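Long-range contacts in phosphoribosylaminoimidazole-succinocarboxamide synthase (Pyrococcus horikoshii, PDB 4O7W), which catalyses the ATP-dependent joining of L-aspartate to 5-amino-1-(5-phosphoribosyl)imidazole-4-carboxylate, giving SAICAR in the de novo synthesis of purine nucleotides: residues Asp20-Met25 with Arg77-Lys82; Gly64-Phe69 with Asn183-Leu188; Glu81-Tyr86 with Val187-Ile192. All coordinates share one frame; numbering follows the deposited sequence.

Contact 1: residues Asp20-Met25 with Arg77-Lys82; sequences DDKLIM and RLIVEK. With ATP (adenosine-5'-triphosphate), chain C.
M25 and L78 make the tightest part of this antiparallel strand pair. Each backbone N-H meets the other's carbonyl, M25 N to L78 O and L78 N to M25 O both at 2.7 Å, and their side chains run alongside each other on one face. M25 leaves with CG anti to its backbone N (chi1 -172°) and then bends at chi3, which brings its methyl CE to 3.9 Å from L78 CD1; the same methyl reaches V80 CG1. Flexible methionine suits this place because its end can fit between two branched neighbours. L23 and V80 pair next, L23 N 2.8 Å from V80 O. L23 CD2 packs on V80 CG2 and reaches ATP N1, so this face walls the adenine site.

The other face, carrying I24 and I79, is more open. I24 CD1 rests 4.0 Å from I79 CG1, and K22 lays its aliphatic CD beside I79 CG2 (3.8 Å), so the lysine covers the isoleucine with methylenes. Beyond the paired strands the hold thins: K82 N still binds D21 O at 3.0 Å, but from 41° above the carbonyl plane, and a water links D21 O to K82 O.

R77 pairs with E26 at the far end. The two strands sit in an antiparallel sheet between strand 13-17, where M15 meets L23 and M25, and strand 69-72, while A50 and V54 of helix 45-62 pack on L78.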
loop_
_atom_site.group_PDB
_atom_site.type_symbol
_atom_site.label_atom_id
_atom_site.label_comp_id
_atom_site.label_asym_id
_atom_site.label_seq_id
_atom_site.Cartn_x
_atom_site.Cartn_y
_atom_site.Cartn_z
ATOM N N ASP A 20 -2.731 23.766 27.791
ATOM C CA ASP A 20 -3.210 23.687 26.406
ATOM C C ASP A 20 -2.096 23.281 25.452
ATOM O O ASP A 20 -2.347 22.883 24.312
ATOM C CB ASP A 20 -3.798 25.030 25.965
ATOM C CG ASP A 20 -5.148 25.308 26.592
ATOM O OD1 ASP A 20 -5.245 25.325 27.840
ATOM O OD2 ASP A 20 -6.114 25.516 25.832
ATOM N N ASP A 21 -0.867 23.368 25.943
ATOM C CA ASP A 21 0.309 23.235 25.110
ATOM C C ASP A 21 0.999 21.896 25.306
ATOM O O ASP A 21 1.794 21.485 24.467
ATOM C CB ASP A 21 1.290 24.358 25.448
ATOM C CG ASP A 21 0.603 25.556 26.066
ATOM O OD1 ASP A 21 0.353 25.535 27.293
ATOM O OD2 ASP A 21 0.303 26.516 25.325
ATOM N N LYS A 22 0.727 21.232 26.425
ATOM C CA LYS A 22 1.491 20.044 26.761
ATOM C C LYS A 22 0.708 18.919 27.403
ATOM O O LYS A 22 -0.332 19.124 28.031
ATOM C CB LYS A 22 2.749 20.375 27.580
ATOM C CG LYS A 22 2.556 21.329 28.737
ATOM C CD LYS A 22 3.850 21.509 29.521
ATOM C CE LYS A 22 4.741 22.583 28.923
ATOM N NZ LYS A 22 4.365 23.921 29.449
ATOM N N LEU A 23 1.224 17.715 27.210
ATOM C CA LEU A 23 0.617 16.583 27.876
ATOM C C LEU A 23 1.664 15.679 28.492
ATOM O O LEU A 23 2.874 15.855 28.285
ATOM C CB LEU A 23 -0.389 15.836 26.979
ATOM C CG LEU A 23 -0.005 14.996 25.758
ATOM C CD1 LEU A 23 -1.204 14.164 25.335
ATOM C CD2 LEU A 23 0.453 15.854 24.598
ATOM N N ILE A 24 1.187 14.777 29.340
ATOM C CA ILE A 24 2.029 13.811 30.015
ATOM C C ILE A 24 1.903 12.514 29.237
ATOM O O ILE A 24 0.802 12.038 29.008
ATOM C CB ILE A 24 1.575 13.579 31.477
ATOM C CG1 ILE A 24 1.935 14.784 32.360
ATOM C CG2 ILE A 24 2.157 12.279 32.028
ATOM C CD1 ILE A 24 3.421 15.044 32.525
ATOM N N MET A 25 3.026 11.959 28.809
ATOM C CA MET A 25 3.015 10.632 28.201
ATOM C C MET A 25 3.539 9.653 29.229
ATOM O O MET A 25 4.721 9.687 29.583
ATOM C CB MET A 25 3.884 10.605 26.940
ATOM C CG MET A 25 3.795 9.325 26.122
ATOM S SD MET A 25 4.444 9.568 24.451
ATOM C CE MET A 25 6.181 9.882 24.754
ATOM N N ARG A 77 7.010 8.766 32.998
ATOM C CA ARG A 77 6.259 9.897 32.451
ATOM C C ARG A 77 7.154 10.900 31.752
ATOM O O ARG A 77 8.111 11.416 32.342
ATOM C CB ARG A 77 5.472 10.625 33.547
ATOM C CG ARG A 77 4.520 9.753 34.344
ATOM C CD ARG A 77 3.861 10.529 35.472
ATOM N NE ARG A 77 3.424 9.620 36.531
ATOM C CZ ARG A 77 3.998 9.501 37.729
ATOM N NH1 ARG A 77 5.046 10.252 38.073
ATOM N NH2 ARG A 77 3.508 8.626 38.598
ATOM N N LEU A 78 6.825 11.188 30.496
ATOM C CA LEU A 78 7.488 12.248 29.751
ATOM C C LEU A 78 6.541 13.435 29.611
ATOM O O LEU A 78 5.334 13.260 29.530
ATOM C CB LEU A 78 7.914 11.781 28.355
ATOM C CG LEU A 78 8.641 10.462 28.034
ATOM C CD1 LEU A 78 9.416 10.638 26.731
ATOM C CD2 LEU A 78 9.554 9.959 29.141
ATOM N N ILE A 79 7.104 14.639 29.579
ATOM C CA ILE A 79 6.347 15.832 29.212
ATOM C C ILE A 79 6.567 16.071 27.738
ATOM O O ILE A 79 7.706 16.195 27.281
ATOM C CB ILE A 79 6.796 17.100 29.969
ATOM C CG1 ILE A 79 6.850 16.855 31.485
ATOM C CG2 ILE A 79 5.857 18.257 29.643
ATOM C CD1 ILE A 79 7.476 17.999 32.270
ATOM N N VAL A 80 5.469 16.133 26.997
ATOM C CA VAL A 80 5.544 16.312 25.559
ATOM C C VAL A 80 4.602 17.410 25.071
ATOM O O VAL A 80 3.611 17.754 25.725
ATOM C CB VAL A 80 5.286 14.994 24.770
ATOM C CG1 VAL A 80 6.353 13.944 25.069
ATOM C CG2 VAL A 80 3.875 14.462 25.020
ATOM N N GLU A 81 4.927 17.928 23.899
ATOM C CA GLU A 81 4.154 18.958 23.250
ATOM C C GLU A 81 2.901 18.346 22.646
ATOM O O GLU A 81 2.969 17.341 21.941
ATOM C CB GLU A 81 5.022 19.588 22.166
ATOM C CG GLU A 81 4.370 20.718 21.409
ATOM C CD GLU A 81 5.255 21.238 20.296
ATOM O OE1 GLU A 81 6.275 20.604 19.977
ATOM O OE2 GLU A 81 4.906 22.276 19.723
ATOM N N LYS A 82 1.753 18.940 22.935
ATOM C CA LYS A 82 0.499 18.517 22.318
ATOM C C LYS A 82 0.498 18.891 20.839
ATOM O O LYS A 82 0.890 19.997 20.464
ATOM C CB LYS A 82 -0.682 19.152 23.042
ATOM C CG LYS A 82 -2.058 18.724 22.575
ATOM C CD LYS A 82 -3.094 19.737 23.068
ATOM C CE LYS A 82 -4.389 19.062 23.472
ATOM N NZ LYS A 82 -5.223 18.759 22.275
HETATM P PG ATP C . -3.879 4.443 19.026
HETATM O O1G ATP C . -5.261 3.987 18.615
HETATM O O2G ATP C . -3.876 5.702 19.850
HETATM O O3G ATP C . -2.853 4.402 17.922
HETATM P PB ATP C . -3.205 3.462 21.619
HETATM O O1B ATP C . -4.490 4.023 22.172
HETATM O O2B ATP C . -2.695 2.123 22.096
HETATM O O3B ATP C . -3.358 3.292 20.023
HETATM P PA ATP C . -0.979 4.543 23.048
HETATM O O1A ATP C . 0.407 4.318 22.500
HETATM O O2A ATP C . -1.439 3.642 24.172
HETATM O O3A ATP C . -2.019 4.549 21.807
HETATM O "O5'" ATP C . -1.091 6.058 23.604
HETATM C "C5'" ATP C . -0.510 7.176 22.917
HETATM C "C4'" ATP C . -1.566 7.959 22.130
HETATM O "O4'" ATP C . -1.258 9.366 22.101
HETATM C "C3'" ATP C . -1.587 7.554 20.674
HETATM O "O3'" ATP C . -2.921 7.778 20.216
HETATM C "C2'" ATP C . -0.648 8.549 20.008
HETATM O "O2'" ATP C . -0.876 8.690 18.613
HETATM C "C1'" ATP C . -0.972 9.821 20.766
HETATM N N9 ATP C . 0.157 10.787 20.809
HETATM C C8 ATP C . 1.472 10.503 20.857
HETATM N N7 ATP C . 2.211 11.633 20.905
HETATM C C5 ATP C . 1.355 12.681 20.907
HETATM C C6 ATP C . 1.442 14.169 20.946
HETATM N N6 ATP C . 2.627 14.811 21.009
HETATM N N1 ATP C . 0.285 14.874 20.901
HETATM C C2 ATP C . -0.921 14.287 20.847
HETATM N N3 ATP C . -1.069 12.958 20.820
HETATM C C4 ATP C . 0.001 12.117 20.844
HETATM O O HOH W 1 1.136 22.243 21.749
#

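Contact 2: residues Gly64-Phe69 with Asn183-Leu188; sequences GIKTHF and NGDIVL. With ATP (adenosine-5'-triphosphate), chain C.
T67 and L188 bridge their backbones just once, and the chains carrying them run at 85° to each other, so an irregular loop is pinned crosswise to the short strand 186-188. L188 supplies both polar groups: its N-H donates to K66 O at 2.9 Å, nearly straight, and its carbonyl accepts from H68 N at 2.8 Å in a more bent hydrogen bond (138°). V187 has CG1 anti to its backbone N (chi1 176°), which sets that methyl against the T67-H68 peptide, 3.5 Å from H68 N. A compact beta-branched residue suits so close a backbone. At the outer end K66 NZ forms a salt bridge with D185 OD1, its hydrogen bond weak at 3.3 Å, and a water spans K66 O and I186 O.

The loop follows helix 45-62, which ends in a Schellman motif with G64 as its C-prime residue; the positive phi there is easy for glycine. T67 forms an ST turn, its OG1 accepting from F69 N while also bonded to E61. These turns present H68 to the nucleotide: ND1, at the ring edge, accepts in plane from ATP N6 at 2.8 Å. Histidine suits this place, as the same ring makes a weak hydrogen bond to D190 O through NE2; F57 meets it edge-to-face. Behind the loop, I65 and L188 cross side chains beside L60, I65 CG2 4.1 Å from L188 CD2.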
loop_
_atom_site.group_PDB
_atom_site.type_symbol
_atom_site.label_atom_id
_atom_site.label_comp_id
_atom_site.label_asym_id
_atom_site.label_seq_id
_atom_site.Cartn_x
_atom_site.Cartn_y
_atom_site.Cartn_z
ATOM N N GLY A 64 18.920 17.813 14.852
ATOM C CA GLY A 64 18.038 18.768 14.192
ATOM C C GLY A 64 16.677 18.220 13.785
ATOM O O GLY A 64 16.048 18.774 12.889
ATOM N N ILE A 65 16.242 17.126 14.430
ATOM C CA ILE A 65 14.893 16.580 14.244
ATOM C C ILE A 65 13.938 17.220 15.255
ATOM O O ILE A 65 14.151 17.109 16.456
ATOM C CB ILE A 65 14.839 15.028 14.418
ATOM C CG1 ILE A 65 15.802 14.303 13.453
ATOM C CG2 ILE A 65 13.412 14.511 14.234
ATOM C CD1 ILE A 65 15.516 14.543 11.979
ATOM N N LYS A 66 12.886 17.870 14.770
ATOM C CA LYS A 66 11.873 18.460 15.649
ATOM C C LYS A 66 10.994 17.364 16.241
ATOM O O LYS A 66 10.303 16.679 15.499
ATOM C CB LYS A 66 10.963 19.392 14.853
ATOM C CG LYS A 66 11.460 20.802 14.685
ATOM C CD LYS A 66 10.267 21.755 14.664
ATOM C CE LYS A 66 10.668 23.104 14.098
ATOM N NZ LYS A 66 10.763 22.998 12.617
ATOM N N THR A 67 11.005 17.214 17.566
ATOM C CA THR A 67 10.218 16.181 18.230
ATOM C C THR A 67 9.311 16.811 19.274
ATOM O O THR A 67 9.493 17.963 19.647
ATOM C CB THR A 67 11.090 15.124 18.953
ATOM O OG1 THR A 67 11.462 15.606 20.247
ATOM C CG2 THR A 67 12.350 14.763 18.163
ATOM N N HIS A 68 8.347 16.043 19.774
ATOM C CA HIS A 68 7.457 16.565 20.799
ATOM C C HIS A 68 8.058 16.544 22.189
ATOM O O HIS A 68 7.434 17.024 23.131
ATOM C CB HIS A 68 6.122 15.823 20.765
ATOM C CG HIS A 68 6.197 14.384 21.236
ATOM N ND1 HIS A 68 5.109 13.709 21.656
ATOM C CD2 HIS A 68 7.276 13.508 21.368
ATOM C CE1 HIS A 68 5.455 12.460 22.018
ATOM N NE2 HIS A 68 6.783 12.333 21.840
ATOM N N PHE A 69 9.257 15.984 22.342
ATOM C CA PHE A 69 9.861 15.856 23.680
ATOM C C PHE A 69 10.097 17.218 24.341
ATOM O O PHE A 69 10.793 18.057 23.785
ATOM C CB PHE A 69 11.173 15.052 23.636
ATOM C CG PHE A 69 11.844 14.909 24.981
ATOM C CD1 PHE A 69 11.283 14.104 25.980
ATOM C CD2 PHE A 69 13.037 15.584 25.259
ATOM C CE1 PHE A 69 11.893 13.977 27.225
ATOM C CE2 PHE A 69 13.650 15.465 26.504
ATOM C CZ PHE A 69 13.081 14.659 27.486
ATOM N N ASN A 183 2.556 26.215 14.664
ATOM C CA ASN A 183 3.208 26.841 13.507
ATOM C C ASN A 183 3.020 26.075 12.207
ATOM O O ASN A 183 3.512 26.500 11.155
ATOM C CB ASN A 183 4.702 27.004 13.771
ATOM C CG ASN A 183 4.981 28.021 14.852
ATOM O OD1 ASN A 183 4.180 28.922 15.079
ATOM N ND2 ASN A 183 6.119 27.884 15.518
ATOM N N GLY A 184 2.335 24.935 12.292
ATOM C CA GLY A 184 2.089 24.086 11.126
ATOM C C GLY A 184 3.302 23.278 10.716
ATOM O O GLY A 184 3.339 22.734 9.614
ATOM N N ASP A 185 4.301 23.215 11.597
ATOM C CA ASP A 185 5.488 22.387 11.399
ATOM C C ASP A 185 5.188 20.931 11.714
ATOM O O ASP A 185 4.375 20.635 12.604
ATOM C CB ASP A 185 6.628 22.834 12.317
ATOM C CG ASP A 185 7.252 24.151 11.889
ATOM O OD1 ASP A 185 7.936 24.762 12.731
ATOM O OD2 ASP A 185 7.062 24.580 10.732
ATOM N N ILE A 186 5.880 20.036 11.006
ATOM C CA ILE A 186 5.742 18.591 11.215
ATOM C C ILE A 186 6.700 18.105 12.304
ATOM O O ILE A 186 7.917 18.242 12.196
ATOM C CB ILE A 186 5.831 17.810 9.878
ATOM C CG1 ILE A 186 4.632 18.235 8.989
ATOM C CG2 ILE A 186 5.837 16.293 10.120
ATOM C CD1 ILE A 186 4.730 17.887 7.523
ATOM N N VAL A 187 6.117 17.561 13.370
ATOM C CA VAL A 187 6.837 17.254 14.595
ATOM C C VAL A 187 6.729 15.748 14.924
ATOM O O VAL A 187 5.643 15.167 14.887
ATOM C CB VAL A 187 6.296 18.112 15.773
ATOM C CG1 VAL A 187 6.984 17.730 17.074
ATOM C CG2 VAL A 187 6.499 19.608 15.498
ATOM N N LEU A 188 7.864 15.129 15.217
ATOM C CA LEU A 188 7.914 13.706 15.517
ATOM C C LEU A 188 7.328 13.460 16.899
ATOM O O LEU A 188 7.628 14.189 17.846
ATOM C CB LEU A 188 9.358 13.205 15.435
ATOM C CG LEU A 188 9.639 11.741 15.788
ATOM C CD1 LEU A 188 8.958 10.830 14.787
ATOM C CD2 LEU A 188 11.134 11.491 15.760
HETATM P PG ATP C . -3.879 4.443 19.026
HETATM O O1G ATP C . -5.261 3.987 18.615
HETATM O O2G ATP C . -3.876 5.702 19.850
HETATM O O3G ATP C . -2.853 4.402 17.922
HETATM P PB ATP C . -3.205 3.462 21.619
HETATM O O1B ATP C . -4.490 4.023 22.172
HETATM O O2B ATP C . -2.695 2.123 22.096
HETATM O O3B ATP C . -3.358 3.292 20.023
HETATM P PA ATP C . -0.979 4.543 23.048
HETATM O O1A ATP C . 0.407 4.318 22.500
HETATM O O2A ATP C . -1.439 3.642 24.172
HETATM O O3A ATP C . -2.019 4.549 21.807
HETATM O "O5'" ATP C . -1.091 6.058 23.604
HETATM C "C5'" ATP C . -0.510 7.176 22.917
HETATM C "C4'" ATP C . -1.566 7.959 22.130
HETATM O "O4'" ATP C . -1.258 9.366 22.101
HETATM C "C3'" ATP C . -1.587 7.554 20.674
HETATM O "O3'" ATP C . -2.921 7.778 20.216
HETATM C "C2'" ATP C . -0.648 8.549 20.008
HETATM O "O2'" ATP C . -0.876 8.690 18.613
HETATM C "C1'" ATP C . -0.972 9.821 20.766
HETATM N N9 ATP C . 0.157 10.787 20.809
HETATM C C8 ATP C . 1.472 10.503 20.857
HETATM N N7 ATP C . 2.211 11.633 20.905
HETATM C C5 ATP C . 1.355 12.681 20.907
HETATM C C6 ATP C . 1.442 14.169 20.946
HETATM N N6 ATP C . 2.627 14.811 21.009
HETATM N N1 ATP C . 0.285 14.874 20.901
HETATM C C2 ATP C . -0.921 14.287 20.847
HETATM N N3 ATP C . -1.069 12.958 20.820
HETATM C C4 ATP C . 0.001 12.117 20.844
HETATM O O HOH W 2 10.080 16.364 12.650
#

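Contact 3: residues Glu81-Tyr86 with Val187-Ile192; sequences EKLDMY and VLADEI. With ATP (adenosine-5'-triphosphate), chain C.
E81 reaches V187 with the end of an extended side chain, OE1 lying 4.1 Å from CG1, while its backbone faces the nucleotide: E81 O accepts from ATP N6 at 2.7 Å. Two residues on, L83 N donates to ATP N1 at 3.2 Å. L83's side chain, with CG anti to the carbonyl carbon (chi1 -61°), crosses V187 at about a right angle, and its CD1 touches V187 CG1 and A189 CB, both at 3.8 Å. A branched leucine can thus touch V187 and A189 at once and also pack against N6 from the purine face that M85 covers. Backbone recognition of the adenine edge by a carbonyl and an N-H two residues apart resembles the hinge of protein kinases.

M85 crosses that face of the purine. Bends at chi2 and chi3 (-62° and -66°) fold the chain so that SD lies against the ring, 3.6 Å from ATP C4, and CE goes on to A189 CB at 3.7 Å. With an alanine here, the ring face would probably lose its sulfur cover and A189 the methyl packed on it. A189 itself is small enough to let M85 close in, its CB 3.8 Å from ATP N7.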
loop_
_atom_site.group_PDB
_atom_site.type_symbol
_atom_site.label_atom_id
_atom_site.label_comp_id
_atom_site.label_asym_id
_atom_site.label_seq_id
_atom_site.Cartn_x
_atom_site.Cartn_y
_atom_site.Cartn_z
ATOM N N GLU A 81 4.927 17.928 23.899
ATOM C CA GLU A 81 4.154 18.958 23.250
ATOM C C GLU A 81 2.901 18.346 22.646
ATOM O O GLU A 81 2.969 17.341 21.941
ATOM C CB GLU A 81 5.022 19.588 22.166
ATOM C CG GLU A 81 4.370 20.718 21.409
ATOM C CD GLU A 81 5.255 21.238 20.296
ATOM O OE1 GLU A 81 6.275 20.604 19.977
ATOM O OE2 GLU A 81 4.906 22.276 19.723
ATOM N N LYS A 82 1.753 18.940 22.935
ATOM C CA LYS A 82 0.499 18.517 22.318
ATOM C C LYS A 82 0.498 18.891 20.839
ATOM O O LYS A 82 0.890 19.997 20.464
ATOM C CB LYS A 82 -0.682 19.152 23.042
ATOM C CG LYS A 82 -2.058 18.724 22.575
ATOM C CD LYS A 82 -3.094 19.737 23.068
ATOM C CE LYS A 82 -4.389 19.062 23.472
ATOM N NZ LYS A 82 -5.223 18.759 22.275
ATOM N N LEU A 83 0.090 17.947 19.996
ATOM C CA LEU A 83 0.074 18.165 18.557
ATOM C C LEU A 83 -1.246 17.733 17.952
ATOM O O LEU A 83 -1.951 16.911 18.522
ATOM C CB LEU A 83 1.185 17.347 17.897
ATOM C CG LEU A 83 2.640 17.612 18.267
ATOM C CD1 LEU A 83 3.500 16.459 17.754
ATOM C CD2 LEU A 83 3.134 18.953 17.732
ATOM N N ASP A 84 -1.565 18.311 16.796
ATOM C CA ASP A 84 -2.614 17.799 15.943
ATOM C C ASP A 84 -2.019 16.598 15.193
ATOM O O ASP A 84 -1.232 16.763 14.256
ATOM C CB ASP A 84 -3.037 18.894 14.968
ATOM C CG ASP A 84 -4.151 18.461 14.049
ATOM O OD1 ASP A 84 -4.794 17.434 14.326
ATOM O OD2 ASP A 84 -4.377 19.159 13.050
ATOM N N MET A 85 -2.375 15.393 15.640
ATOM C CA MET A 85 -1.765 14.163 15.125
ATOM C C MET A 85 -2.226 13.811 13.720
ATOM O O MET A 85 -3.392 13.933 13.391
ATOM C CB MET A 85 -2.010 12.977 16.076
ATOM C CG MET A 85 -1.365 13.121 17.460
ATOM S SD MET A 85 0.449 13.231 17.469
ATOM C CE MET A 85 0.830 11.562 16.881
ATOM N N TYR A 86 -1.291 13.386 12.882
ATOM C CA TYR A 86 -1.656 12.729 11.616
ATOM C C TYR A 86 -2.116 11.320 11.934
ATOM O O TYR A 86 -1.523 10.665 12.788
ATOM C CB TYR A 86 -0.448 12.646 10.693
ATOM C CG TYR A 86 -0.026 13.965 10.119
ATOM C CD1 TYR A 86 -0.757 14.555 9.095
ATOM C CD2 TYR A 86 1.107 14.628 10.595
ATOM C CE1 TYR A 86 -0.381 15.768 8.551
ATOM C CE2 TYR A 86 1.496 15.837 10.050
ATOM C CZ TYR A 86 0.740 16.402 9.025
ATOM O OH TYR A 86 1.104 17.608 8.458
ATOM N N VAL A 187 6.117 17.561 13.370
ATOM C CA VAL A 187 6.837 17.254 14.595
ATOM C C VAL A 187 6.729 15.748 14.924
ATOM O O VAL A 187 5.643 15.167 14.887
ATOM C CB VAL A 187 6.296 18.112 15.773
ATOM C CG1 VAL A 187 6.984 17.730 17.074
ATOM C CG2 VAL A 187 6.499 19.608 15.498
ATOM N N LEU A 188 7.864 15.129 15.217
ATOM C CA LEU A 188 7.914 13.706 15.517
ATOM C C LEU A 188 7.328 13.460 16.899
ATOM O O LEU A 188 7.628 14.189 17.846
ATOM C CB LEU A 188 9.358 13.205 15.435
ATOM C CG LEU A 188 9.639 11.741 15.788
ATOM C CD1 LEU A 188 8.958 10.830 14.787
ATOM C CD2 LEU A 188 11.134 11.491 15.760
ATOM N N ALA A 189 6.483 12.436 17.007
ATOM C CA ALA A 189 5.642 12.271 18.181
ATOM C C ALA A 189 5.699 10.851 18.764
ATOM O O ALA A 189 6.676 10.124 18.552
ATOM C CB ALA A 189 4.211 12.683 17.843
ATOM N N ASP A 190 4.659 10.471 19.508
ATOM C CA ASP A 190 4.573 9.154 20.144
ATOM C C ASP A 190 5.872 8.699 20.858
ATOM O O ASP A 190 6.455 9.460 21.630
ATOM C CB ASP A 190 4.091 8.109 19.126
ATOM C CG ASP A 190 3.480 6.885 19.799
ATOM O OD1 ASP A 190 3.992 5.783 19.564
ATOM O OD2 ASP A 190 2.491 7.028 20.554
ATOM N N GLU A 191 6.331 7.473 20.588
ATOM C CA GLU A 191 7.458 6.900 21.312
ATOM C C GLU A 191 8.480 6.317 20.353
ATOM O O GLU A 191 8.169 6.080 19.180
ATOM C CB GLU A 191 6.971 5.784 22.276
ATOM C CG GLU A 191 6.611 4.467 21.586
ATOM C CD GLU A 191 6.094 3.392 22.533
ATOM O OE1 GLU A 191 6.899 2.732 23.233
ATOM O OE2 GLU A 191 4.867 3.184 22.559
ATOM N N ILE A 192 9.683 6.055 20.872
ATOM C CA ILE A 192 10.687 5.270 20.161
ATOM C C ILE A 192 11.304 4.311 21.182
ATOM O O ILE A 192 12.075 4.718 22.048
ATOM C CB ILE A 192 11.784 6.145 19.493
ATOM C CG1 ILE A 192 11.186 7.126 18.480
ATOM C CG2 ILE A 192 12.811 5.272 18.779
ATOM C CD1 ILE A 192 12.204 8.084 17.881
HETATM P PG ATP C . -3.879 4.443 19.026
HETATM O O1G ATP C . -5.261 3.987 18.615
HETATM O O2G ATP C . -3.876 5.702 19.850
HETATM O O3G ATP C . -2.853 4.402 17.922
HETATM P PB ATP C . -3.205 3.462 21.619
HETATM O O1B ATP C . -4.490 4.023 22.172
HETATM O O2B ATP C . -2.695 2.123 22.096
HETATM O O3B ATP C . -3.358 3.292 20.023
HETATM P PA ATP C . -0.979 4.543 23.048
HETATM O O1A ATP C . 0.407 4.318 22.500
HETATM O O2A ATP C . -1.439 3.642 24.172
HETATM O O3A ATP C . -2.019 4.549 21.807
HETATM O "O5'" ATP C . -1.091 6.058 23.604
HETATM C "C5'" ATP C . -0.510 7.176 22.917
HETATM C "C4'" ATP C . -1.566 7.959 22.130
HETATM O "O4'" ATP C . -1.258 9.366 22.101
HETATM C "C3'" ATP C . -1.587 7.554 20.674
HETATM O "O3'" ATP C . -2.921 7.778 20.216
HETATM C "C2'" ATP C . -0.648 8.549 20.008
HETATM O "O2'" ATP C . -0.876 8.690 18.613
HETATM C "C1'" ATP C . -0.972 9.821 20.766
HETATM N N9 ATP C . 0.157 10.787 20.809
HETATM C C8 ATP C . 1.472 10.503 20.857
HETATM N N7 ATP C . 2.211 11.633 20.905
HETATM C C5 ATP C . 1.355 12.681 20.907
HETATM C C6 ATP C . 1.442 14.169 20.946
HETATM N N6 ATP C . 2.627 14.811 21.009
HETATM N N1 ATP C . 0.285 14.874 20.901
HETATM C C2 ATP C . -0.921 14.287 20.847
HETATM N N3 ATP C . -1.069 12.958 20.820
HETATM C C4 ATP C . 0.001 12.117 20.844
#

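In the fold
Along the chain the segments come in the order 20-25, 64-69, 77-82, 81-86, 183-188 and 187-192, so contacts 1 and 2 interleave. Their centres lie 13 Å apart, those of contacts 1 and 3 10 Å, and those of contacts 2 and 3 8 Å. Contact 1 lies in the five-stranded antiparallel sheet; contacts 2 and 3 share V187, L188 and strand 186-188 of the six-stranded sheet. E81 and K82, shared by contacts 1 and 3, lead from one sheet to the other, and H68 O probably bonds to E81 N. Together the three enclose the adenine of ATP where the sheets meet, with L23 and M85 on opposite faces of its ring.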